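Local atomic coordinates of uronate isomerase (Caulobacter crescentus, PDB entry 2Q01), a protein that catalyses the interconversion of D-glucuronate with D-fructuronate and of D-galacturonate with D-tagaturonate in pentose and glucuronate metabolism. Residues R22-G27 against R442-H447; W48-A53 against L178-A183; H121-V126 against D139-R144; T259-D264 against L346-N351. All coordinates share one frame; numbering follows the deposited sequence. Where two conformers were deposited one is given.

Contact 1. Residues R22-G27 against R442-H447; sequences RSYARG and RMVAEH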
# COMPACT_ATOMS: atom_id res chain seq x y z
N ARG B 22 -24.08 -10.55 -2.66
CA ARG B 22 -24.44 -10.44 -4.07
C ARG B 22 -25.86 -9.95 -4.30
O ARG B 22 -26.10 -9.14 -5.20
CB ARG B 22 -24.23 -11.80 -4.77
CG ARG B 22 -24.72 -11.90 -6.21
CD ARG B 22 -24.14 -13.12 -6.90
NE ARG B 22 -22.75 -12.90 -7.28
CZ ARG B 22 -22.13 -13.51 -8.28
NH1 ARG B 22 -22.76 -14.40 -9.03
NH2 ARG B 22 -20.85 -13.22 -8.53
N SER B 23 -26.79 -10.41 -3.47
CA SER B 23 -28.19 -10.05 -3.62
C SER B 23 -28.50 -8.64 -3.13
O SER B 23 -29.40 -7.99 -3.66
CB SER B 23 -29.10 -11.06 -2.94
OG SER B 23 -30.41 -10.92 -3.45
N TYR B 24 -27.75 -8.17 -2.13
CA TYR B 24 -27.82 -6.76 -1.73
C TYR B 24 -27.26 -5.89 -2.86
O TYR B 24 -27.85 -4.87 -3.23
CB TYR B 24 -27.02 -6.48 -0.45
CG TYR B 24 -27.68 -6.86 0.87
CD1 TYR B 24 -26.99 -7.64 1.80
CD2 TYR B 24 -28.96 -6.41 1.21
CE1 TYR B 24 -27.56 -7.99 3.02
CE2 TYR B 24 -29.54 -6.75 2.43
CZ TYR B 24 -28.83 -7.54 3.33
OH TYR B 24 -29.37 -7.90 4.54
N ALA B 25 -26.12 -6.32 -3.41
CA ALA B 25 -25.44 -5.65 -4.52
C ALA B 25 -26.34 -5.50 -5.74
O ALA B 25 -26.49 -4.40 -6.26
CB ALA B 25 -24.16 -6.41 -4.89
N ARG B 26 -26.95 -6.61 -6.14
CA ARG B 26 -27.91 -6.66 -7.25
C ARG B 26 -29.06 -5.67 -7.07
O ARG B 26 -29.47 -5.00 -8.02
CB ARG B 26 -28.45 -8.09 -7.38
CG ARG B 26 -29.34 -8.34 -8.58
CD ARG B 26 -30.02 -9.69 -8.51
NE ARG B 26 -29.08 -10.80 -8.69
CZ ARG B 26 -28.81 -11.73 -7.77
NH1 ARG B 26 -27.96 -12.70 -8.05
NH2 ARG B 26 -29.39 -11.69 -6.58
N GLY B 27 -29.56 -5.59 -5.84
CA GLY B 27 -30.66 -4.68 -5.49
C GLY B 27 -30.29 -3.21 -5.54
O GLY B 27 -31.09 -2.38 -5.96
N ARG B 442 -21.36 -5.09 0.93
CA ARG B 442 -20.52 -5.69 1.96
C ARG B 442 -20.66 -4.94 3.28
O ARG B 442 -20.53 -5.54 4.35
CB ARG B 442 -19.05 -5.71 1.54
CG ARG B 442 -18.33 -6.98 1.96
CD ARG B 442 -17.06 -6.69 2.75
NE ARG B 442 -16.10 -5.88 2.00
CZ ARG B 442 -15.09 -5.22 2.56
NH1 ARG B 442 -14.91 -5.26 3.88
NH2 ARG B 442 -14.26 -4.51 1.81
N MET B 443 -20.92 -3.63 3.21
CA MET B 443 -21.19 -2.84 4.41
C MET B 443 -22.51 -3.26 5.03
O MET B 443 -22.61 -3.33 6.25
CB MET B 443 -21.21 -1.32 4.11
CG MET B 443 -19.94 -0.74 3.50
SD MET B 443 -18.44 -1.12 4.43
CE MET B 443 -18.47 0.21 5.63
N VAL B 444 -23.51 -3.54 4.19
CA VAL B 444 -24.82 -3.98 4.66
C VAL B 444 -24.78 -5.42 5.21
O VAL B 444 -25.34 -5.68 6.27
CB VAL B 444 -25.90 -3.82 3.58
CG1 VAL B 444 -27.25 -4.37 4.06
CG2 VAL B 444 -26.05 -2.37 3.20
N ALA B 445 -24.10 -6.31 4.49
CA ALA B 445 -23.98 -7.73 4.88
C ALA B 445 -23.21 -7.93 6.18
O ALA B 445 -23.50 -8.85 6.94
CB ALA B 445 -23.33 -8.53 3.77
N GLU B 446 -22.23 -7.06 6.44
CA GLU B 446 -21.47 -7.09 7.69
C GLU B 446 -22.05 -6.11 8.72
O GLU B 446 -21.46 -5.91 9.79
CB GLU B 446 -19.99 -6.78 7.43
CG GLU B 446 -19.28 -7.78 6.52
CD GLU B 446 -17.77 -7.56 6.47
OE1 GLU B 446 -17.08 -8.35 5.79
OE2 GLU B 446 -17.27 -6.61 7.11
N HIS B 447 -23.20 -5.53 8.40
CA HIS B 447 -23.99 -4.66 9.31
C HIS B 447 -23.22 -3.42 9.77
O HIS B 447 -23.37 -2.95 10.90
CB HIS B 447 -24.54 -5.46 10.51
CG HIS B 447 -24.98 -6.85 10.16
ND1 HIS B 447 -26.10 -7.11 9.40
CD2 HIS B 447 -24.43 -8.05 10.46
CE1 HIS B 447 -26.23 -8.42 9.26
NE2 HIS B 447 -25.23 -9.01 9.89

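Contact 2. Residues W48-A53 against L178-A183; sequences WFATNA and LQHHAA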
# COMPACT_ATOMS: atom_id res chain seq x y z
N TRP B 48 -16.71 15.66 -33.03
CA TRP B 48 -17.54 14.49 -33.32
C TRP B 48 -19.03 14.80 -33.26
O TRP B 48 -19.81 14.29 -34.05
CB TRP B 48 -17.24 13.33 -32.36
CG TRP B 48 -15.87 12.72 -32.49
CD1 TRP B 48 -15.03 12.78 -33.57
CD2 TRP B 48 -15.20 11.90 -31.52
NE1 TRP B 48 -13.88 12.07 -33.32
CE2 TRP B 48 -13.96 11.52 -32.07
CE3 TRP B 48 -15.54 11.46 -30.23
CZ2 TRP B 48 -13.04 10.72 -31.37
CZ3 TRP B 48 -14.62 10.66 -29.53
CH2 TRP B 48 -13.39 10.31 -30.11
N PHE B 49 -19.41 15.67 -32.32
CA PHE B 49 -20.82 16.02 -32.13
C PHE B 49 -21.22 17.29 -32.88
O PHE B 49 -22.41 17.52 -33.10
CB PHE B 49 -21.14 16.14 -30.63
CG PHE B 49 -20.67 14.97 -29.83
CD1 PHE B 49 -19.51 15.04 -29.07
CD2 PHE B 49 -21.38 13.77 -29.86
CE1 PHE B 49 -19.07 13.94 -28.35
CE2 PHE B 49 -20.95 12.67 -29.14
CZ PHE B 49 -19.79 12.75 -28.38
N ALA B 50 -20.24 18.10 -33.27
CA ALA B 50 -20.52 19.32 -34.01
C ALA B 50 -20.75 19.02 -35.48
O ALA B 50 -21.64 19.59 -36.11
CB ALA B 50 -19.40 20.34 -33.83
N THR B 51 -19.94 18.11 -36.03
CA THR B 51 -20.08 17.71 -37.43
C THR B 51 -21.06 16.55 -37.59
O THR B 51 -21.75 16.46 -38.61
CB THR B 51 -18.72 17.33 -38.08
OG1 THR B 51 -18.21 16.12 -37.49
CG2 THR B 51 -17.69 18.45 -37.90
N ASN B 52 -21.11 15.68 -36.58
CA ASN B 52 -21.87 14.42 -36.59
C ASN B 52 -21.52 13.48 -37.75
O ASN B 52 -22.38 12.80 -38.30
CB ASN B 52 -23.39 14.65 -36.47
CG ASN B 52 -24.11 13.47 -35.85
OD1 ASN B 52 -23.57 12.77 -35.00
ND2 ASN B 52 -25.35 13.25 -36.28
N ALA B 53 -20.23 13.45 -38.09
CA ALA B 53 -19.72 12.56 -39.11
C ALA B 53 -19.57 11.16 -38.53
O ALA B 53 -19.22 11.02 -37.36
CB ALA B 53 -18.38 13.08 -39.62
N LEU B 178 -12.82 27.18 -29.00
CA LEU B 178 -14.03 26.50 -28.54
C LEU B 178 -15.08 26.48 -29.66
O LEU B 178 -16.29 26.59 -29.43
CB LEU B 178 -14.55 27.16 -27.26
CG LEU B 178 -13.57 27.12 -26.09
CD1 LEU B 178 -14.11 27.93 -24.94
CD2 LEU B 178 -13.29 25.68 -25.65
N GLN B 179 -14.55 26.35 -30.88
CA GLN B 179 -15.28 26.29 -32.14
C GLN B 179 -16.40 25.25 -32.14
O GLN B 179 -17.55 25.55 -32.45
CB GLN B 179 -14.25 25.95 -33.22
CG GLN B 179 -14.65 26.20 -34.65
CD GLN B 179 -13.60 25.72 -35.64
OE1 GLN B 179 -13.89 25.51 -36.82
NE2 GLN B 179 -12.37 25.53 -35.16
N HIS B 180 -16.04 24.02 -31.78
CA HIS B 180 -16.94 22.88 -31.90
C HIS B 180 -18.00 22.85 -30.81
O HIS B 180 -19.07 22.30 -31.00
CB HIS B 180 -16.15 21.58 -31.94
CG HIS B 180 -15.12 21.55 -33.03
ND1 HIS B 180 -15.46 21.50 -34.36
CD2 HIS B 180 -13.77 21.59 -32.98
CE1 HIS B 180 -14.35 21.49 -35.09
NE2 HIS B 180 -13.32 21.55 -34.28
N HIS B 181 -17.69 23.47 -29.67
CA HIS B 181 -18.65 23.61 -28.59
C HIS B 181 -19.72 24.63 -28.92
O HIS B 181 -20.88 24.43 -28.56
CB HIS B 181 -17.94 24.00 -27.30
CG HIS B 181 -17.08 22.92 -26.74
ND1 HIS B 181 -15.77 22.74 -27.14
CD2 HIS B 181 -17.34 21.95 -25.84
CE1 HIS B 181 -15.26 21.71 -26.48
NE2 HIS B 181 -16.19 21.21 -25.69
N ALA B 182 -19.33 25.72 -29.58
CA ALA B 182 -20.28 26.74 -30.04
C ALA B 182 -21.24 26.17 -31.08
O ALA B 182 -22.42 26.52 -31.09
CB ALA B 182 -19.54 27.95 -30.60
N ALA B 183 -20.74 25.27 -31.93
CA ALA B 183 -21.54 24.64 -32.97
C ALA B 183 -22.53 23.63 -32.40
O ALA B 183 -23.60 23.43 -32.97
CB ALA B 183 -20.64 23.99 -34.00

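Contact 3. Residues H121-V126 against D139-R144; sequences HVFSQV and DDYFDR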
# COMPACT_ATOMS: atom_id res chain seq x y z
N HIS B 121 -18.36 -5.59 -22.93
CA HIS B 121 -19.57 -4.79 -22.77
C HIS B 121 -19.92 -4.14 -24.11
O HIS B 121 -21.07 -4.18 -24.53
CB HIS B 121 -19.38 -3.75 -21.67
CG HIS B 121 -20.60 -2.93 -21.35
ND1 HIS B 121 -21.20 -2.94 -20.11
CD2 HIS B 121 -21.32 -2.06 -22.10
CE1 HIS B 121 -22.24 -2.12 -20.11
NE2 HIS B 121 -22.34 -1.58 -21.31
N VAL B 122 -18.93 -3.55 -24.77
CA VAL B 122 -19.13 -2.90 -26.07
C VAL B 122 -19.58 -3.91 -27.13
O VAL B 122 -20.51 -3.66 -27.89
CB VAL B 122 -17.86 -2.13 -26.54
CG1 VAL B 122 -18.05 -1.53 -27.92
CG2 VAL B 122 -17.52 -1.03 -25.55
N PHE B 123 -18.92 -5.07 -27.16
CA PHE B 123 -19.22 -6.11 -28.14
C PHE B 123 -20.61 -6.69 -27.96
O PHE B 123 -21.33 -6.87 -28.95
CB PHE B 123 -18.19 -7.25 -28.07
CG PHE B 123 -16.80 -6.86 -28.51
CD1 PHE B 123 -15.70 -7.54 -28.02
CD2 PHE B 123 -16.60 -5.82 -29.41
CE1 PHE B 123 -14.41 -7.20 -28.42
CE2 PHE B 123 -15.31 -5.47 -29.81
CZ PHE B 123 -14.22 -6.16 -29.32
N SER B 124 -21.00 -6.96 -26.72
CA SER B 124 -22.28 -7.62 -26.43
C SER B 124 -23.47 -6.68 -26.29
O SER B 124 -24.58 -7.03 -26.69
CB SER B 124 -22.16 -8.51 -25.19
OG SER B 124 -21.98 -7.73 -24.03
N GLN B 125 -23.25 -5.50 -25.70
CA GLN B 125 -24.35 -4.56 -25.46
C GLN B 125 -24.53 -3.51 -26.55
O GLN B 125 -25.65 -3.13 -26.87
CB GLN B 125 -24.21 -3.86 -24.10
CG GLN B 125 -23.98 -4.78 -22.91
CD GLN B 125 -25.17 -5.65 -22.59
OE1 GLN B 125 -25.06 -6.87 -22.49
NE2 GLN B 125 -26.34 -5.02 -22.45
N VAL B 126 -23.42 -3.02 -27.12
CA VAL B 126 -23.50 -1.96 -28.13
C VAL B 126 -23.69 -2.56 -29.53
O VAL B 126 -24.50 -2.06 -30.31
CB VAL B 126 -22.28 -0.98 -28.06
CG1 VAL B 126 -22.46 0.19 -29.02
CG2 VAL B 126 -22.09 -0.45 -26.65
N ASP B 139 -12.30 -11.36 -38.78
CA ASP B 139 -12.84 -10.71 -39.97
C ASP B 139 -14.34 -10.46 -39.86
O ASP B 139 -14.84 -9.46 -40.37
CB ASP B 139 -12.51 -11.54 -41.22
CG ASP B 139 -11.04 -11.45 -41.61
OD1 ASP B 139 -10.37 -12.51 -41.62
OD2 ASP B 139 -10.56 -10.33 -41.89
N ASP B 140 -15.04 -11.38 -39.20
CA ASP B 140 -16.47 -11.24 -38.97
C ASP B 140 -16.76 -10.04 -38.07
O ASP B 140 -17.67 -9.27 -38.34
CB ASP B 140 -17.06 -12.52 -38.38
CG ASP B 140 -18.57 -12.44 -38.18
OD1 ASP B 140 -19.29 -12.13 -39.14
OD2 ASP B 140 -19.02 -12.70 -37.04
N TYR B 141 -15.96 -9.89 -37.01
CA TYR B 141 -16.04 -8.73 -36.11
C TYR B 141 -15.78 -7.41 -36.83
O TYR B 141 -16.52 -6.45 -36.63
CB TYR B 141 -15.03 -8.86 -34.97
CG TYR B 141 -15.59 -9.31 -33.64
CD1 TYR B 141 -15.77 -10.67 -33.36
CD2 TYR B 141 -15.92 -8.39 -32.65
CE1 TYR B 141 -16.27 -11.09 -32.13
CE2 TYR B 141 -16.42 -8.80 -31.42
CZ TYR B 141 -16.60 -10.15 -31.17
OH TYR B 141 -17.10 -10.56 -29.95
N PHE B 142 -14.74 -7.38 -37.66
CA PHE B 142 -14.31 -6.15 -38.33
C PHE B 142 -15.41 -5.54 -39.19
O PHE B 142 -15.85 -4.42 -38.92
CB PHE B 142 -13.05 -6.37 -39.18
CG PHE B 142 -12.50 -5.10 -39.78
CD1 PHE B 142 -12.76 -4.76 -41.10
CD2 PHE B 142 -11.73 -4.23 -39.01
CE1 PHE B 142 -12.27 -3.58 -41.65
CE2 PHE B 142 -11.23 -3.05 -39.55
CZ PHE B 142 -11.50 -2.72 -40.87
N ASP B 143 -15.86 -6.28 -40.20
CA ASP B 143 -16.82 -5.74 -41.16
C ASP B 143 -18.25 -5.61 -40.63
O ASP B 143 -19.03 -4.83 -41.18
CB ASP B 143 -16.77 -6.48 -42.51
CG ASP B 143 -16.71 -7.99 -42.37
OD1 ASP B 143 -15.90 -8.61 -43.08
OD2 ASP B 143 -17.46 -8.55 -41.54
N ARG B 144 -18.59 -6.33 -39.56
CA ARG B 144 -19.89 -6.14 -38.90
C ARG B 144 -19.93 -4.87 -38.05
O ARG B 144 -20.99 -4.24 -37.94
CB ARG B 144 -20.31 -7.35 -38.08
CG ARG B 144 -20.94 -8.46 -38.91
CD ARG B 144 -22.16 -9.04 -38.22
NE ARG B 144 -21.82 -9.98 -37.15
CZ ARG B 144 -22.58 -10.20 -36.08
NH1 ARG B 144 -22.19 -11.08 -35.16
NH2 ARG B 144 -23.72 -9.54 -35.91

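Contact 4. Residues T259-D264 against L346-N351; sequences TADLSD and LTRLGN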
# COMPACT_ATOMS: atom_id res chain seq x y z
N THR B 259 2.31 23.34 -4.42
CA THR B 259 1.72 24.68 -4.51
C THR B 259 2.67 25.69 -3.86
O THR B 259 3.55 25.31 -3.09
CB THR B 259 0.33 24.76 -3.83
OG1 THR B 259 0.46 24.53 -2.42
CG2 THR B 259 -0.64 23.74 -4.41
N ALA B 260 2.50 26.97 -4.17
CA ALA B 260 3.32 28.03 -3.57
C ALA B 260 2.50 29.28 -3.26
O ALA B 260 1.42 29.46 -3.81
CB ALA B 260 4.49 28.38 -4.47
N ASP B 261 3.01 30.14 -2.39
CA ASP B 261 2.32 31.38 -2.08
C ASP B 261 3.32 32.54 -2.12
O ASP B 261 3.70 33.09 -1.08
CB ASP B 261 1.61 31.29 -0.72
CG ASP B 261 0.56 32.38 -0.51
OD1 ASP B 261 0.15 33.04 -1.49
OD2 ASP B 261 0.13 32.55 0.65
N LEU B 262 3.76 32.87 -3.33
CA LEU B 262 4.67 33.99 -3.54
C LEU B 262 3.90 35.30 -3.55
O LEU B 262 2.68 35.32 -3.78
CB LEU B 262 5.43 33.83 -4.87
CG LEU B 262 6.24 32.56 -5.17
CD1 LEU B 262 6.70 32.55 -6.63
CD2 LEU B 262 7.43 32.41 -4.23
N SER B 263 4.61 36.39 -3.30
CA SER B 263 4.07 37.74 -3.47
C SER B 263 3.97 38.04 -4.96
O SER B 263 4.49 37.29 -5.80
CB SER B 263 4.94 38.77 -2.76
OG SER B 263 6.18 38.95 -3.41
N ASP B 264 3.30 39.14 -5.30
CA ASP B 264 3.13 39.54 -6.70
C ASP B 264 4.46 39.79 -7.40
O ASP B 264 4.65 39.37 -8.54
CB ASP B 264 2.22 40.77 -6.80
CG ASP B 264 0.86 40.56 -6.14
OD1 ASP B 264 0.51 41.35 -5.24
OD2 ASP B 264 0.14 39.61 -6.52
N LEU B 346 -3.20 25.86 1.05
CA LEU B 346 -4.19 25.60 2.09
C LEU B 346 -4.08 26.57 3.27
O LEU B 346 -5.06 26.81 3.97
CB LEU B 346 -4.09 24.14 2.56
CG LEU B 346 -4.62 23.09 1.58
CD1 LEU B 346 -4.15 21.70 1.98
CD2 LEU B 346 -6.13 23.12 1.48
N THR B 347 -2.88 27.10 3.48
CA THR B 347 -2.66 28.13 4.49
C THR B 347 -3.33 29.42 4.05
O THR B 347 -3.92 30.14 4.86
CB THR B 347 -1.15 28.34 4.74
OG1 THR B 347 -0.56 27.10 5.12
CG2 THR B 347 -0.90 29.36 5.86
N ARG B 348 -3.27 29.70 2.75
CA ARG B 348 -3.88 30.90 2.20
C ARG B 348 -5.39 30.74 2.08
O ARG B 348 -6.15 31.59 2.55
CB ARG B 348 -3.26 31.24 0.84
CG ARG B 348 -3.71 32.59 0.30
CD ARG B 348 -3.41 32.74 -1.19
NE ARG B 348 -3.84 34.04 -1.70
CZ ARG B 348 -3.13 35.16 -1.63
NH1 ARG B 348 -1.92 35.17 -1.07
NH2 ARG B 348 -3.62 36.29 -2.12
N LEU B 349 -5.83 29.65 1.46
CA LEU B 349 -7.21 29.50 1.00
C LEU B 349 -7.96 28.24 1.45
O LEU B 349 -9.03 27.95 0.93
CB LEU B 349 -7.25 29.58 -0.52
CG LEU B 349 -6.79 30.87 -1.20
CD1 LEU B 349 -6.69 30.69 -2.70
CD2 LEU B 349 -7.71 32.04 -0.86
N GLY B 350 -7.42 27.50 2.42
CA GLY B 350 -7.99 26.21 2.80
C GLY B 350 -9.33 26.25 3.50
O GLY B 350 -10.07 25.28 3.46
N ASN B 351 -9.64 27.38 4.14
CA ASN B 351 -10.88 27.54 4.89
C ASN B 351 -11.88 28.48 4.19
O ASN B 351 -12.84 28.93 4.80
CB ASN B 351 -10.59 28.05 6.31
CG ASN B 351 -9.48 27.25 7.00
OD1 ASN B 351 -8.49 27.81 7.46
ND2 ASN B 351 -9.66 25.94 7.07
O HOH W 1 1.00 36.99 -1.40

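Contact 1. Residues R22-G27 against R442-H447
Y24 meets V444 and A445 where the N-terminal helix 19-30 packs against the C-terminal end of helix 425-445, a helix-helix contact that joins an early helix to a late one, 415 residues on, in a chain belonging to the metallo-dependent hydrolase superfamily. The closest CA atoms, those of Y24 and V444, are 7.6 Å apart.

The main interaction is a CH-pi contact. Methyl CG1 of V444 sits over the middle of one face of the Y24 ring, 3.6 Å from its centroid and 10° off the ring normal; all six ring carbons lie within 3.6 to 4.1 Å of it, CZ nearest. In V444, CG1 is anti to the backbone N (chi1 177°), which sends this branch rather than CG2 to the tyrosine.

Apolar packing adds a second, looser point of touch. A445 lies obliquely to the same ring, its CA 4.0 Å from Y24 CE1 and its CB 4.3 Å from Y24 CD1. L451 of helix 451-469 touches both Y24 and V444, so a third helix joins the group.

Polar interactions lie at the borders of the packed residues, and no hydrogen bond links the two segments directly. Helix 425-445 closes in a Schellman motif with H447, at positive phi, as its C-prime residue. This end also faces a subunit boundary: A445 O and H447 NE2 both accept hydrogen bonds from the guanidinium of R22 of the second subunit. Within the motif, the backbone N of H447 reaches back to V444 O at 3.0 Å.

Contact 2. Residues W48-A53 against L178-A183
The methyl group of A50 points at helix 179-186 and rests between two residues one turn apart, H180 and A183. Its closest approach is to a backbone atom, with A50 CB 3.5 Å from H180 O. The methyl carbons A50 CB and A183 CB are 3.9 Å apart, and the CB of H180 is at 4.0 Å from A50 CB.

The conformation of H180 decides how its imidazole takes part. With CG beside the backbone N and anti to the carbonyl carbon (chi1 -56°), the ring is carried past the alanine instead of over it. A50 CB consequently lies at the ring edge, near its plane, and 4.1 Å from H180 ND1. One face of the imidazole is approached by CD of Q179, the preceding residue.

The contact joins two short surface helices, 47-51 and 179-186, within a chain of the TIM-barrel clan; each follows a strand of the parallel sheet 37-39, 165-169 and 192-194, the first after 37-39 and the second after 165-169. With only a methyl on A50, its CA comes within 5.5 Å of H180 CA.

F49, W48 and H181 turn to other partners. F49 places its ring edge-to-face with F422, and W48 does the same with F55. H181 has a first torsion close to that of H180 (chi1 -69°), but its CB points away from helix 47-51, and the ring is carried to T170, where H181 NE2 is hydrogen-bonded to T170 OG1.

Contact 3. Residues H121-V126 against D139-R144
One face of the F123 ring receives the edge of Y141, whose CE2 stands 3.4 Å above the phenylalanine plane, over its centre. Seen from the tyrosine, F123 CG lies at the ring edge and in its plane. This is a T-shaped (edge-to-face) aromatic pair, with centroids 4.8 Å apart and planes at 72°, and it joins helices 114-126 and 138-149, consecutive in the chain and connected by the loop that holds F129 and E131. F129 stacks on Y141, adding a second aromatic partner from that loop.

The two side chains carry the contact, for the nearest CA atoms, F123 and Y141, are 9.0 Å apart. F123 has CG beside its backbone N (chi1 -67°), which directs the ring toward helix 138-149, and chi2 (154°) turns its face to Y141. The Y141 side chain crosses it at about a right angle, with CE2 rather than the hydroxyl leading: F123 CG is 3.5 Å from Y141 CE2.

Both residues are buried, yet the phenol oxygen is provided for. Passing beside the phenylalanine, Y141 OH lies 3.8 Å from F123 CD1 and is hydrogen-bonded to the backbone O of E131.

Contact 4. Residues T259-D264 against L346-N351
D261 and R348 meet in a salt bridge between the loop leading into helix 264-276 and the C-terminal part of helix 343-349. The close side of the contact is the bridge itself: D261 OD1 and R348 NH1 are 3.0 Å apart. The hydrogen bond within it is weak, bent to 129° at the hydrogen, and the carboxylate and guanidinium planes stand nearly perpendicular, 89° apart. The oxygen comes to the guanidinium obliquely, and the geometry is that of a single-point bridge, without the paired, coplanar grip of a bidentate one.

The arginine's methylene chain completes the packed part. R348 leaves its helix with CG anti to the backbone N (chi1 -172°) and stays extended as far as NE, and the chain passes across the carboxylate, CB meeting one oxygen and CD the other. D261 OD2 lies 3.6 Å from R348 CB, and D261 OD1 is at the same distance from R348 CD. D261 also has its CG anti to the backbone N, which swings the acid toward the helix.

The outer side is looser. R348 is exposed, and a water bridges weakly there, donating to L262 O at 3.4 Å and accepting from R348 NH1 at 3.5 Å.

Helix 281-302 runs beside both segments, its K297 touching R348 and its T293 bonded to A260 O. The loop follows strand 249-252 of the parallel sheet, and T259 ties it by backbone hydrogen bonds to A341, just ahead of helix 343-349.

How the contacts relate
The four contacts lie apart, with no two touching. Contact 1 closes nearly the whole chain and encloses the other three in sequence; contact 3 falls within the span of contact 2, while contact 4 follows both. Contacts 2 and 3 are the nearest pair, with nearest atoms about 13 Å apart and centres 27 Å apart. Contacts 3 and 4 lie on opposite sides of the chain's centre, 52 Å between centres. Contacts 1 and 4 both reach the second subunit, whereas contacts 2 and 3 touch no other chain. Contact 4 borders the potassium site: its L346 touches Y378, which lines that site together with A375, L381 and N411.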